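Local atomic coordinates of glutathione S-transferase (Sulfitobacter, PDB entry 4GF0), a protein that binds glutathione and probably conjugates it to electrophilic substrates, working as a dimer of two identical subunits. Residues 14-19 / 66-71; 33-38 / 52-57; 84-89 / 93-98; 99-104 / 142-147; 109-112 / 118-121. All coordinates share one frame; numbering follows the deposited sequence.

Interaction 1: 14-19 / 66-71; sequences SVAVAI and TETGAL. With GSH (glutathione), chain D.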
# COMPACT_ATOMS: atom_id res chain seq x y z
N SER A 14 9.97 -7.92 0.02
CA SER A 14 10.94 -7.37 -0.93
C SER A 14 11.16 -8.31 -2.11
O SER A 14 11.54 -7.87 -3.20
CB SER A 14 12.29 -7.10 -0.25
OG SER A 14 12.78 -8.26 0.41
N VAL A 15 10.95 -9.61 -1.90
CA VAL A 15 11.18 -10.58 -2.96
C VAL A 15 10.20 -10.38 -4.12
O VAL A 15 10.52 -10.72 -5.27
CB VAL A 15 11.13 -12.04 -2.41
CG1 VAL A 15 11.42 -13.04 -3.51
CG2 VAL A 15 12.15 -12.21 -1.28
N ALA A 16 9.03 -9.81 -3.84
CA ALA A 16 8.07 -9.51 -4.91
C ALA A 16 8.68 -8.57 -5.94
O ALA A 16 8.44 -8.69 -7.14
CB ALA A 16 6.78 -8.91 -4.34
N VAL A 17 9.48 -7.62 -5.47
CA VAL A 17 10.08 -6.65 -6.38
C VAL A 17 11.14 -7.36 -7.21
O VAL A 17 11.25 -7.13 -8.42
CB VAL A 17 10.66 -5.45 -5.61
CG1 VAL A 17 11.29 -4.44 -6.58
CG2 VAL A 17 9.56 -4.77 -4.79
N ALA A 18 11.92 -8.24 -6.58
CA ALA A 18 12.93 -8.99 -7.33
C ALA A 18 12.30 -9.81 -8.44
O ALA A 18 12.79 -9.85 -9.57
CB ALA A 18 13.72 -9.88 -6.39
N ILE A 19 11.18 -10.45 -8.12
CA ILE A 19 10.47 -11.24 -9.12
C ILE A 19 10.05 -10.37 -10.30
O ILE A 19 10.21 -10.76 -11.45
CB ILE A 19 9.25 -11.92 -8.49
CG1 ILE A 19 9.74 -13.00 -7.53
CG2 ILE A 19 8.35 -12.55 -9.58
CD1 ILE A 19 8.63 -13.57 -6.62
N THR A 66 10.88 3.55 -1.84
CA THR A 66 10.36 2.56 -0.91
C THR A 66 8.90 2.25 -1.20
O THR A 66 8.26 2.98 -1.96
CB THR A 66 10.44 3.03 0.56
OG1 THR A 66 9.63 4.21 0.72
CG2 THR A 66 11.88 3.33 0.95
N GLU A 67 8.41 1.19 -0.54
CA GLU A 67 7.03 0.66 -0.61
C GLU A 67 6.85 -0.29 -1.78
O GLU A 67 6.87 0.12 -2.94
CB GLU A 67 5.94 1.74 -0.61
CG GLU A 67 5.95 2.65 0.62
CD GLU A 67 5.56 1.93 1.90
OE1 GLU A 67 4.85 0.90 1.84
OE2 GLU A 67 5.94 2.41 2.99
N THR A 68 6.66 -1.56 -1.46
CA THR A 68 6.58 -2.61 -2.47
C THR A 68 5.71 -2.23 -3.67
O THR A 68 6.14 -2.35 -4.82
CB THR A 68 6.08 -3.90 -1.83
OG1 THR A 68 7.00 -4.29 -0.80
CG2 THR A 68 5.99 -5.03 -2.86
N GLY A 69 4.49 -1.76 -3.42
CA GLY A 69 3.57 -1.49 -4.52
C GLY A 69 4.08 -0.40 -5.44
O GLY A 69 3.88 -0.45 -6.66
N ALA A 70 4.73 0.60 -4.86
CA ALA A 70 5.30 1.70 -5.64
C ALA A 70 6.46 1.20 -6.48
O ALA A 70 6.62 1.58 -7.65
CB ALA A 70 5.75 2.85 -4.71
N LEU A 71 7.28 0.32 -5.90
CA LEU A 71 8.43 -0.23 -6.63
C LEU A 71 7.97 -1.12 -7.78
O LEU A 71 8.61 -1.16 -8.82
CB LEU A 71 9.30 -1.07 -5.70
CG LEU A 71 9.93 -0.33 -4.51
CD1 LEU A 71 11.01 -1.17 -3.85
CD2 LEU A 71 10.49 0.96 -4.98
N1 GSH D . 4.46 -1.25 3.56
CA1 GSH D . 5.79 -1.80 3.36
C1 GSH D . 5.93 -2.29 1.96
O11 GSH D . 7.03 -2.19 1.36
O12 GSH D . 4.95 -2.84 1.38
CB1 GSH D . 6.01 -2.96 4.30
CG1 GSH D . 7.53 -3.18 4.39
CD1 GSH D . 7.82 -4.17 5.53
OE1 GSH D . 7.24 -4.08 6.61
N2 GSH D . 8.81 -5.22 5.30
CA2 GSH D . 9.11 -6.15 6.36
C2 GSH D . 10.25 -5.58 7.16
O2 GSH D . 11.08 -4.86 6.63
CB2 GSH D . 9.51 -7.48 5.80
SG2 GSH D . 8.12 -8.25 4.99
N3 GSH D . 10.37 -5.85 8.58
CA3 GSH D . 11.50 -5.27 9.31
C3 GSH D . 11.09 -4.80 10.68
O31 GSH D . 9.87 -4.62 10.95
O32 GSH D . 11.98 -4.57 11.56

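Interaction 2: 33-38 / 52-57; sequences VDFATA and GRVPAL. With GSH (glutathione), chain D.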
# COMPACT_ATOMS: atom_id res chain seq x y z
N VAL A 33 19.70 -7.60 3.44
CA VAL A 33 19.64 -6.92 4.72
C VAL A 33 19.35 -7.98 5.77
O VAL A 33 18.34 -8.67 5.68
CB VAL A 33 18.55 -5.84 4.73
CG1 VAL A 33 18.47 -5.16 6.08
CG2 VAL A 33 18.82 -4.81 3.62
N ASP A 34 20.24 -8.13 6.74
CA ASP A 34 20.20 -9.25 7.68
C ASP A 34 19.36 -8.97 8.93
O ASP A 34 19.80 -8.25 9.83
CB ASP A 34 21.63 -9.62 8.07
CG ASP A 34 21.71 -10.92 8.85
OD1 ASP A 34 20.71 -11.66 8.90
OD2 ASP A 34 22.80 -11.21 9.39
N PHE A 35 18.15 -9.53 8.98
CA PHE A 35 17.25 -9.35 10.13
C PHE A 35 17.79 -10.02 11.39
O PHE A 35 17.39 -9.67 12.50
CB PHE A 35 15.87 -9.95 9.83
CG PHE A 35 15.00 -9.10 8.94
CD1 PHE A 35 15.53 -8.04 8.22
CD2 PHE A 35 13.65 -9.38 8.83
CE1 PHE A 35 14.71 -7.27 7.40
CE2 PHE A 35 12.83 -8.62 8.00
CZ PHE A 35 13.37 -7.56 7.28
N ALA A 36 18.66 -11.01 11.21
CA ALA A 36 19.19 -11.77 12.34
C ALA A 36 20.03 -10.91 13.28
O ALA A 36 20.19 -11.23 14.45
CB ALA A 36 19.99 -12.97 11.85
N THR A 37 20.56 -9.81 12.75
CA THR A 37 21.29 -8.85 13.57
C THR A 37 20.60 -7.49 13.56
O THR A 37 21.21 -6.48 13.92
CB THR A 37 22.73 -8.67 13.08
OG1 THR A 37 22.73 -8.40 11.68
CG2 THR A 37 23.53 -9.94 13.36
N ALA A 38 19.33 -7.49 13.15
CA ALA A 38 18.53 -6.27 13.10
C ALA A 38 19.23 -5.16 12.31
O ALA A 38 19.16 -3.98 12.68
CB ALA A 38 18.18 -5.79 14.51
N GLY A 52 13.12 1.75 8.03
CA GLY A 52 13.76 0.55 8.53
C GLY A 52 13.11 -0.72 8.01
O GLY A 52 13.04 -1.72 8.74
N ARG A 53 12.64 -0.69 6.77
CA ARG A 53 11.98 -1.84 6.17
C ARG A 53 12.63 -2.19 4.85
O ARG A 53 13.28 -1.35 4.23
CB ARG A 53 10.50 -1.57 5.90
CG ARG A 53 9.73 -0.94 7.03
CD ARG A 53 9.51 -1.88 8.21
NE ARG A 53 8.70 -1.20 9.22
CZ ARG A 53 7.38 -1.05 9.13
NH1 ARG A 53 6.73 -1.57 8.09
NH2 ARG A 53 6.71 -0.40 10.07
N VAL A 54 12.44 -3.43 4.42
CA VAL A 54 12.73 -3.80 3.03
C VAL A 54 11.38 -4.04 2.35
O VAL A 54 10.43 -4.46 3.00
CB VAL A 54 13.65 -5.05 2.94
CG1 VAL A 54 15.02 -4.76 3.53
CG2 VAL A 54 13.02 -6.24 3.66
N PRO A 55 11.28 -3.78 1.04
CA PRO A 55 12.33 -3.39 0.09
C PRO A 55 12.66 -1.90 0.08
O PRO A 55 11.85 -1.06 0.49
CB PRO A 55 11.70 -3.75 -1.26
CG PRO A 55 10.21 -3.50 -1.03
CD PRO A 55 9.99 -4.02 0.36
N ALA A 56 13.85 -1.60 -0.43
CA ALA A 56 14.16 -0.25 -0.90
C ALA A 56 14.87 -0.45 -2.22
O ALA A 56 15.55 -1.47 -2.42
CB ALA A 56 15.06 0.49 0.10
N LEU A 57 14.72 0.50 -3.12
CA LEU A 57 15.33 0.39 -4.44
C LEU A 57 16.17 1.63 -4.70
O LEU A 57 15.67 2.75 -4.57
CB LEU A 57 14.25 0.27 -5.51
CG LEU A 57 14.71 -0.07 -6.93
CD1 LEU A 57 15.18 -1.53 -7.00
CD2 LEU A 57 13.56 0.20 -7.91
N1 GSH D . 4.46 -1.25 3.56
CA1 GSH D . 5.79 -1.80 3.36
C1 GSH D . 5.93 -2.29 1.96
O11 GSH D . 7.03 -2.19 1.36
O12 GSH D . 4.95 -2.84 1.38
CB1 GSH D . 6.01 -2.96 4.30
CG1 GSH D . 7.53 -3.18 4.39
CD1 GSH D . 7.82 -4.17 5.53
OE1 GSH D . 7.24 -4.08 6.61
N2 GSH D . 8.81 -5.22 5.30
CA2 GSH D . 9.11 -6.15 6.36
C2 GSH D . 10.25 -5.58 7.16
O2 GSH D . 11.08 -4.86 6.63
CB2 GSH D . 9.51 -7.48 5.80
SG2 GSH D . 8.12 -8.25 4.99
N3 GSH D . 10.37 -5.85 8.58
CA3 GSH D . 11.50 -5.27 9.31
C3 GSH D . 11.09 -4.80 10.68
O31 GSH D . 9.87 -4.62 10.95
O32 GSH D . 11.98 -4.57 11.56

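Interaction 3: 84-89 / 93-98; sequences LVPTDP and AQMRSA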
# COMPACT_ATOMS: atom_id res chain seq x y z
N LEU A 84 3.61 -5.77 -17.77
CA LEU A 84 3.23 -6.08 -16.38
C LEU A 84 1.98 -5.35 -15.88
O LEU A 84 1.40 -5.73 -14.87
CB LEU A 84 4.41 -5.81 -15.45
CG LEU A 84 5.60 -6.76 -15.62
CD1 LEU A 84 6.83 -6.24 -14.87
CD2 LEU A 84 5.22 -8.14 -15.13
N VAL A 85 1.59 -4.28 -16.58
CA VAL A 85 0.37 -3.55 -16.25
C VAL A 85 -0.52 -3.52 -17.48
O VAL A 85 -0.06 -3.14 -18.57
CB VAL A 85 0.68 -2.10 -15.82
CG1 VAL A 85 -0.61 -1.30 -15.56
CG2 VAL A 85 1.57 -2.09 -14.59
N PRO A 86 -1.79 -3.92 -17.34
CA PRO A 86 -2.73 -3.90 -18.46
C PRO A 86 -2.93 -2.49 -19.01
O PRO A 86 -2.90 -1.51 -18.27
CB PRO A 86 -4.06 -4.35 -17.84
CG PRO A 86 -3.70 -5.00 -16.56
CD PRO A 86 -2.41 -4.44 -16.10
N THR A 87 -3.14 -2.38 -20.32
CA THR A 87 -3.45 -1.08 -20.90
C THR A 87 -4.86 -0.61 -20.54
O THR A 87 -5.11 0.58 -20.41
CB THR A 87 -3.26 -1.07 -22.43
OG1 THR A 87 -4.09 -2.08 -23.01
CG2 THR A 87 -1.81 -1.36 -22.78
N ASP A 88 -5.78 -1.56 -20.40
CA ASP A 88 -7.15 -1.23 -20.00
C ASP A 88 -7.17 -0.74 -18.57
O ASP A 88 -6.71 -1.45 -17.67
CB ASP A 88 -8.06 -2.45 -20.11
CG ASP A 88 -9.44 -2.18 -19.55
OD1 ASP A 88 -10.15 -1.31 -20.09
OD2 ASP A 88 -9.83 -2.85 -18.57
N PRO A 89 -7.69 0.48 -18.34
CA PRO A 89 -7.72 1.08 -17.00
C PRO A 89 -8.49 0.24 -15.99
O PRO A 89 -8.09 0.23 -14.82
CB PRO A 89 -8.45 2.41 -17.22
CG PRO A 89 -8.15 2.76 -18.65
CD PRO A 89 -8.16 1.43 -19.37
N ALA A 93 -6.85 -1.30 -12.68
CA ALA A 93 -7.41 -0.94 -11.38
C ALA A 93 -7.67 -2.20 -10.55
O ALA A 93 -7.52 -2.20 -9.32
CB ALA A 93 -8.68 -0.10 -11.55
N GLN A 94 -8.06 -3.28 -11.21
CA GLN A 94 -8.29 -4.52 -10.49
C GLN A 94 -6.96 -5.09 -10.01
O GLN A 94 -6.88 -5.67 -8.93
CB GLN A 94 -9.04 -5.51 -11.38
CG GLN A 94 -10.45 -5.06 -11.70
CD GLN A 94 -11.10 -5.88 -12.79
OE1 GLN A 94 -10.45 -6.25 -13.77
NE2 GLN A 94 -12.39 -6.16 -12.64
N MET A 95 -5.91 -4.91 -10.82
CA MET A 95 -4.55 -5.29 -10.45
C MET A 95 -4.14 -4.49 -9.22
O MET A 95 -3.65 -5.05 -8.24
CB MET A 95 -3.59 -4.99 -11.60
CG MET A 95 -2.12 -5.26 -11.30
SD MET A 95 -1.06 -4.44 -12.50
CE MET A 95 -1.15 -2.74 -11.91
N ARG A 96 -4.36 -3.18 -9.25
CA ARG A 96 -3.94 -2.34 -8.12
C ARG A 96 -4.80 -2.54 -6.88
O ARG A 96 -4.31 -2.36 -5.76
CB ARG A 96 -3.87 -0.85 -8.51
CG ARG A 96 -2.68 -0.57 -9.43
CD ARG A 96 -2.39 0.92 -9.56
NE ARG A 96 -1.36 1.10 -10.58
CZ ARG A 96 -1.62 1.37 -11.86
NH1 ARG A 96 -2.87 1.54 -12.27
NH2 ARG A 96 -0.62 1.48 -12.72
N SER A 97 -6.06 -2.92 -7.06
CA SER A 97 -6.91 -3.21 -5.92
C SER A 97 -6.32 -4.38 -5.17
O SER A 97 -6.27 -4.37 -3.94
CB SER A 97 -8.32 -3.57 -6.37
OG SER A 97 -9.10 -3.98 -5.26
N ALA A 98 -5.86 -5.39 -5.90
CA ALA A 98 -5.24 -6.55 -5.27
C ALA A 98 -3.99 -6.11 -4.52
O ALA A 98 -3.76 -6.54 -3.39
CB ALA A 98 -4.89 -7.60 -6.31

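Interaction 4: 99-104 / 142-147; sequences MYYLAS and DFVESD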
# COMPACT_ATOMS: atom_id res chain seq x y z
N MET A 99 -3.20 -5.24 -5.14
CA MET A 99 -1.95 -4.78 -4.53
C MET A 99 -2.20 -3.98 -3.25
O MET A 99 -1.55 -4.20 -2.24
CB MET A 99 -1.10 -4.00 -5.53
CG MET A 99 -0.69 -4.84 -6.73
SD MET A 99 -0.19 -3.84 -8.16
CE MET A 99 1.30 -3.09 -7.53
N TYR A 100 -3.14 -3.05 -3.29
CA TYR A 100 -3.43 -2.27 -2.09
C TYR A 100 -4.06 -3.13 -1.00
O TYR A 100 -3.83 -2.88 0.18
CB TYR A 100 -4.30 -1.06 -2.39
CG TYR A 100 -3.50 0.13 -2.88
CD1 TYR A 100 -2.95 1.04 -1.98
CD2 TYR A 100 -3.29 0.35 -4.24
CE1 TYR A 100 -2.22 2.13 -2.42
CE2 TYR A 100 -2.55 1.43 -4.69
CZ TYR A 100 -2.03 2.32 -3.77
OH TYR A 100 -1.31 3.40 -4.20
N TYR A 101 -4.86 -4.12 -1.38
CA TYR A 101 -5.42 -5.05 -0.40
C TYR A 101 -4.29 -5.78 0.33
O TYR A 101 -4.30 -5.94 1.56
CB TYR A 101 -6.35 -6.08 -1.05
CG TYR A 101 -6.86 -7.09 -0.05
CD1 TYR A 101 -7.91 -6.78 0.80
CD2 TYR A 101 -6.28 -8.35 0.06
CE1 TYR A 101 -8.38 -7.69 1.72
CE2 TYR A 101 -6.75 -9.27 0.99
CZ TYR A 101 -7.80 -8.93 1.81
OH TYR A 101 -8.27 -9.83 2.74
N LEU A 102 -3.30 -6.24 -0.43
CA LEU A 102 -2.16 -6.92 0.17
C LEU A 102 -1.39 -5.96 1.08
O LEU A 102 -1.04 -6.32 2.20
CB LEU A 102 -1.25 -7.50 -0.93
CG LEU A 102 -1.93 -8.63 -1.73
CD1 LEU A 102 -1.01 -9.06 -2.88
CD2 LEU A 102 -2.29 -9.83 -0.86
N ALA A 103 -1.17 -4.73 0.62
CA ALA A 103 -0.42 -3.74 1.39
C ALA A 103 -1.11 -3.30 2.68
O ALA A 103 -0.44 -3.07 3.70
CB ALA A 103 -0.12 -2.50 0.53
N SER A 104 -2.43 -3.18 2.65
CA SER A 104 -3.19 -2.58 3.75
C SER A 104 -3.84 -3.59 4.68
O SER A 104 -4.18 -3.27 5.84
CB SER A 104 -4.28 -1.66 3.18
OG SER A 104 -5.24 -2.41 2.45
N ASP A 142 -9.41 -16.39 2.26
CA ASP A 142 -10.80 -16.55 1.82
C ASP A 142 -11.17 -15.48 0.79
O ASP A 142 -11.75 -15.77 -0.26
CB ASP A 142 -11.77 -16.44 3.00
CG ASP A 142 -11.78 -17.67 3.87
OD1 ASP A 142 -11.18 -18.69 3.50
OD2 ASP A 142 -12.43 -17.60 4.95
N PHE A 143 -10.84 -14.24 1.11
CA PHE A 143 -11.09 -13.12 0.22
C PHE A 143 -10.28 -13.18 -1.07
O PHE A 143 -10.78 -12.84 -2.15
CB PHE A 143 -10.83 -11.80 0.93
CG PHE A 143 -11.20 -10.60 0.11
CD1 PHE A 143 -12.52 -10.18 0.04
CD2 PHE A 143 -10.24 -9.90 -0.60
CE1 PHE A 143 -12.87 -9.07 -0.72
CE2 PHE A 143 -10.58 -8.80 -1.36
CZ PHE A 143 -11.90 -8.39 -1.42
N VAL A 144 -9.01 -13.56 -0.97
CA VAL A 144 -8.19 -13.75 -2.16
C VAL A 144 -8.86 -14.75 -3.09
O VAL A 144 -9.00 -14.50 -4.29
CB VAL A 144 -6.78 -14.25 -1.80
CG1 VAL A 144 -6.06 -14.77 -3.04
CG2 VAL A 144 -5.97 -13.14 -1.15
N GLU A 145 -9.26 -15.88 -2.52
CA GLU A 145 -9.84 -16.98 -3.28
C GLU A 145 -11.15 -16.58 -3.95
O GLU A 145 -11.42 -16.94 -5.09
CB GLU A 145 -10.03 -18.20 -2.37
CG GLU A 145 -10.64 -19.44 -3.03
CD GLU A 145 -9.64 -20.20 -3.88
OE1 GLU A 145 -8.43 -19.89 -3.83
OE2 GLU A 145 -10.07 -21.12 -4.61
N SER A 146 -11.96 -15.79 -3.26
CA SER A 146 -13.30 -15.48 -3.74
C SER A 146 -13.37 -14.19 -4.55
O SER A 146 -14.24 -14.04 -5.41
CB SER A 146 -14.27 -15.38 -2.57
OG SER A 146 -13.98 -14.23 -1.80
N ASP A 147 -12.46 -13.25 -4.29
CA ASP A 147 -12.63 -11.89 -4.81
C ASP A 147 -11.42 -11.25 -5.47
O ASP A 147 -11.52 -10.15 -6.01
CB ASP A 147 -13.14 -10.98 -3.69
CG ASP A 147 -14.62 -11.17 -3.43
OD1 ASP A 147 -15.40 -10.27 -3.79
OD2 ASP A 147 -14.99 -12.21 -2.85

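Interaction 5: 109-112 / 118-121; sequences AHAH and RWAK. With GSH (glutathione), chain D.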
# COMPACT_ATOMS: atom_id res chain seq x y z
N ALA A 109 -2.07 -8.09 8.45
CA ALA A 109 -2.45 -9.21 9.31
C ALA A 109 -1.25 -10.07 9.66
O ALA A 109 -1.07 -10.47 10.81
CB ALA A 109 -3.55 -10.05 8.66
N HIS A 110 -0.42 -10.36 8.66
CA HIS A 110 0.78 -11.17 8.88
C HIS A 110 1.75 -10.47 9.84
O HIS A 110 2.39 -11.12 10.66
CB HIS A 110 1.48 -11.43 7.54
CG HIS A 110 2.83 -12.05 7.68
ND1 HIS A 110 3.03 -13.38 7.96
CD2 HIS A 110 4.08 -11.51 7.54
CE1 HIS A 110 4.33 -13.64 8.00
NE2 HIS A 110 4.98 -12.51 7.75
N ALA A 111 1.83 -9.15 9.73
CA ALA A 111 2.80 -8.35 10.50
C ALA A 111 2.51 -8.40 11.99
O ALA A 111 3.40 -8.16 12.81
CB ALA A 111 2.81 -6.91 10.01
N HIS A 112 1.27 -8.72 12.34
CA HIS A 112 0.90 -8.80 13.76
C HIS A 112 1.47 -10.04 14.44
O HIS A 112 1.38 -10.17 15.67
CB HIS A 112 -0.62 -8.73 13.93
CG HIS A 112 -1.17 -7.35 13.80
ND1 HIS A 112 -1.27 -6.69 12.58
CD2 HIS A 112 -1.61 -6.47 14.72
CE1 HIS A 112 -1.77 -5.49 12.77
NE2 HIS A 112 -1.99 -5.33 14.07
N ARG A 118 4.81 -2.69 17.00
CA ARG A 118 4.45 -1.51 16.22
C ARG A 118 3.23 -0.79 16.78
O ARG A 118 3.09 0.42 16.62
CB ARG A 118 4.18 -1.88 14.77
CG ARG A 118 5.41 -2.30 14.01
CD ARG A 118 5.06 -2.60 12.57
NE ARG A 118 6.18 -3.19 11.84
CZ ARG A 118 6.06 -3.78 10.66
NH1 ARG A 118 4.87 -3.85 10.07
NH2 ARG A 118 7.13 -4.31 10.07
N TRP A 119 2.33 -1.53 17.44
CA TRP A 119 1.03 -0.97 17.80
C TRP A 119 0.67 -1.15 19.27
O TRP A 119 -0.34 -0.63 19.72
CB TRP A 119 -0.07 -1.59 16.93
CG TRP A 119 0.19 -1.46 15.47
CD1 TRP A 119 0.05 -0.34 14.71
CD2 TRP A 119 0.63 -2.50 14.58
NE1 TRP A 119 0.40 -0.61 13.40
CE2 TRP A 119 0.74 -1.93 13.30
CE3 TRP A 119 0.94 -3.85 14.76
CZ2 TRP A 119 1.16 -2.68 12.18
CZ3 TRP A 119 1.35 -4.59 13.65
CH2 TRP A 119 1.46 -3.99 12.38
N ALA A 120 1.49 -1.91 20.00
CA ALA A 120 1.22 -2.22 21.41
C ALA A 120 2.53 -2.34 22.17
O ALA A 120 3.60 -2.47 21.57
CB ALA A 120 0.42 -3.52 21.53
N LYS A 121 2.45 -2.33 23.50
CA LYS A 121 3.63 -2.39 24.34
C LYS A 121 3.69 -3.62 25.24
O LYS A 121 4.78 -4.05 25.63
CB LYS A 121 3.74 -1.12 25.19
CG LYS A 121 4.52 -0.00 24.51
CD LYS A 121 4.29 1.34 25.20
CE LYS A 121 4.98 2.47 24.45
NZ LYS A 121 6.46 2.50 24.67
N1 GSH D . 4.46 -1.25 3.56
CA1 GSH D . 5.79 -1.80 3.36
C1 GSH D . 5.93 -2.29 1.96
O11 GSH D . 7.03 -2.19 1.36
O12 GSH D . 4.95 -2.84 1.38
CB1 GSH D . 6.01 -2.96 4.30
CG1 GSH D . 7.53 -3.18 4.39
CD1 GSH D . 7.82 -4.17 5.53
OE1 GSH D . 7.24 -4.08 6.61
N2 GSH D . 8.81 -5.22 5.30
CA2 GSH D . 9.11 -6.15 6.36
C2 GSH D . 10.25 -5.58 7.16
O2 GSH D . 11.08 -4.86 6.63
CB2 GSH D . 9.51 -7.48 5.80
SG2 GSH D . 8.12 -8.25 4.99
N3 GSH D . 10.37 -5.85 8.58
CA3 GSH D . 11.50 -5.27 9.31
C3 GSH D . 11.09 -4.80 10.68
O31 GSH D . 9.87 -4.62 10.95
O32 GSH D . 11.98 -4.57 11.56

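Interaction 1: 14-19 / 66-71
Val-17 meets Leu-71 and Thr-68 where helices 14-23 and 68-78 pack against each other. This part is wholly apolar. Val-17 CG2 lies 3.8 Å from Leu-71 CB, and the two side chains cross obliquely. Val-17 CG2 also touches Thr-68 CG2 at 4.1 Å, and Ala-16 CB packs on Thr-68 CG2. Thr-68 CG2 can do this because it stands anti to the backbone N (chi1 -60° for OG1), which leaves OG1 for the ligand. The pair belongs to the thioredoxin-like domain of glutathione transferases, where the start of helix 68-78 binds the gamma-glutamyl end of glutathione. The polar part serves that ligand. Glutathione O11 accepts from Thr-68 N at 2.9 Å and from Thr-68 OG1 at 3.0 Å. The glutathione amine N1 donates to Glu-67 OE1 at 2.8 Å. Glu-67 OE2 forms a salt bridge with Lys-51. Replacing Glu-67 by an alanine removes the carboxylate, which is likely to leave the ligand amine and Lys-51 without this partner.

Interaction 2: 33-38 / 52-57
Val-54 spreads its two methyls between Val-33 and Phe-35. CG1 of Val-54 meets Val-33 CG2 at 3.8 Å, and the two side chains lie alongside, running opposite ways. Its other branch, CG2, approaches Phe-35 CZ at 3.9 Å, obliquely to the ring. Val-54 CG2 sits between its own backbone N and carbonyl carbon (chi1 -65° for CG1), and this turns it to the phenyl tip. The Phe-35 ring also reaches the ligand, with CZ 3.6 Å from glutathione CA3.

The backbone of Val-54 pairs with the cysteinyl part of glutathione much as a neighbouring strand would. Val-54 N donates to glutathione O2 at 3.0 Å, and glutathione N2 donates to Val-54 O at 2.9 Å. The peptide bond that follows, before Pro-55, is cis. This is the cis-proline loop of the thioredoxin fold, which glutathione transferases use to bind the tripeptide backbone. The Arg-53 side chain leaves the backbone away from 33-38. It bends at chi2 (-70°) and brings Arg-53 NH1 to glutathione OE1 at 3.0 Å, near the guanidinium plane. Asp-34 closes an Asx turn in the other segment: Ala-36 N donates to OD1 from above the carboxylate plane. Recognition through Val-54 N and O uses main-chain groups, so it does not depend on a polar side chain there, and the valine is left to pack on Val-33 and Phe-35.

Interaction 3: 84-89 / 93-98
Val-85 and Pro-86 pack on Met-95, and this apolar group carries most of the contact. Val-85 CG2 lies 3.9 Å from Met-95 CE, and the two side chains cross at about a right angle. The sulfur meets the loop as well, with Met-95 SD 3.8 Å from Pro-86 CD and 3.7 Å from the carbonyl oxygen of Leu-84. Met-95 leaves the helix with CG anti to its backbone N (chi1 176°), then bends at chi3 (76°), which lays CE beside the valine.

The charged group is Arg-96. Met-95 CE sits over one face of its guanidinium, toward the rim, and Arg-96 NH2 lies 4.0 Å from Val-85 CG1. Arg-96 NE forms a salt bridge with Asp-73. A glycine at Val-85 would probably open a gap beside Met-95 CE and leave the methionine end freer to turn.

One backbone hydrogen bond crosses the contact: Ala-93 N donates to Pro-89 O at 2.9 Å. It is a bond of the first helical turn, and Asp-88, at the N-cap, caps Ala-91 N. The loop 84-88 folds back over the start of helix 89-111, where Val-85 also touches Asp-73 and Ala-76 of helix 68-78, and Leu-161 of the loop before helix 162-170.

Interaction 4: 99-104 / 142-147
Helices 89-111 and 123-148 come nearest in these segments at Tyr-101 and Val-144, whose CA atoms are 9.3 Å apart. Side chains bridge that distance. The Tyr-101 ring and the Phe-143 ring lie 4.7 Å apart between centroids, with planes inclined at 33°. Phe-143 CD2 sits over one face of the tyrosine, toward its rim, 3.6 Å from Tyr-101 CZ. Both residues hold CG anti to the backbone N (chi1 177° and -174°), and their rings reach out toward the opposing helix. The phenolic end runs on past the phenyl ring, with Tyr-101 OH 3.7 Å from Phe-143 CB. Asp-147 CB covers one face of the Phe-143 ring from the same segment. Val-144 CG2 touches Tyr-101 CE2 more loosely, at 4.5 Å. On helix 89-111, Tyr-100 O accepts from Ser-104 N and from Ser-104 OG, one from each side of the carbonyl plane. The two helices belong to the helical C-terminal domain of the glutathione transferase fold, and this aromatic pair joins them.

Interaction 5: 109-112 / 118-121
His-112 and Trp-119 lie almost flat on one another in an offset stack. The imidazole and the six-membered ring of the indole have centroids 4.0 Å apart and planes at 9°. Trp-119 CZ3 stands over the centre of the imidazole, while His-112 NE2 is shifted toward the rim of the indole, 3.4 Å from Trp-119 CE3. The opposite indole face carries Arg-118 CB. Ala-111 CB meets the indole at its edge, in plane, 4.0 Å from Trp-119 CH2, and is 3.7 Å from Arg-118 NH1. The imidazole is also held through ND1, which is hydrogen-bonded to Val-108 O. Arg-118 is extended from CG to NE (chi2 -178°), and this carries its guanidinium out to glutathione. Arg-118 NH2 donates to glutathione O31, of the glycyl carboxylate, at 2.9 Å, and only weakly to OE1. His-112 NE2 is hydrogen-bonded to His-112 NE2 of the second subunit, placing this turn at the dimer interface. The contact closes the turn after helix 89-111, ahead of helix 123-148, whose Met-129 touches His-112.

Interactions 1, 2 and 5 share one glutathione: 66-71 holds its gamma-glutamyl end, 52-57 its middle, and Arg-118 its glycyl carboxylate. Interactions 1 and 2 lie in the thioredoxin-like domain and touch, Thr-68 OG1 being 3.2 Å from Pro-55 CD. Interactions 3, 4 and 5 all use helix 89-111, at its start, middle and end. Interactions 1, 2, 4 and 5 are buried, whereas interaction 3 is partly buried. Their chemistry differs as well: aliphatic packing in 1, valines and a phenylalanine in 2, methionine and arginine in 3, aromatic rings in 4 and 5. Arg-53 and Arg-118, of interactions 2 and 5, come close beside the ligand's oxygens. All but interaction 2 also touch the second subunit.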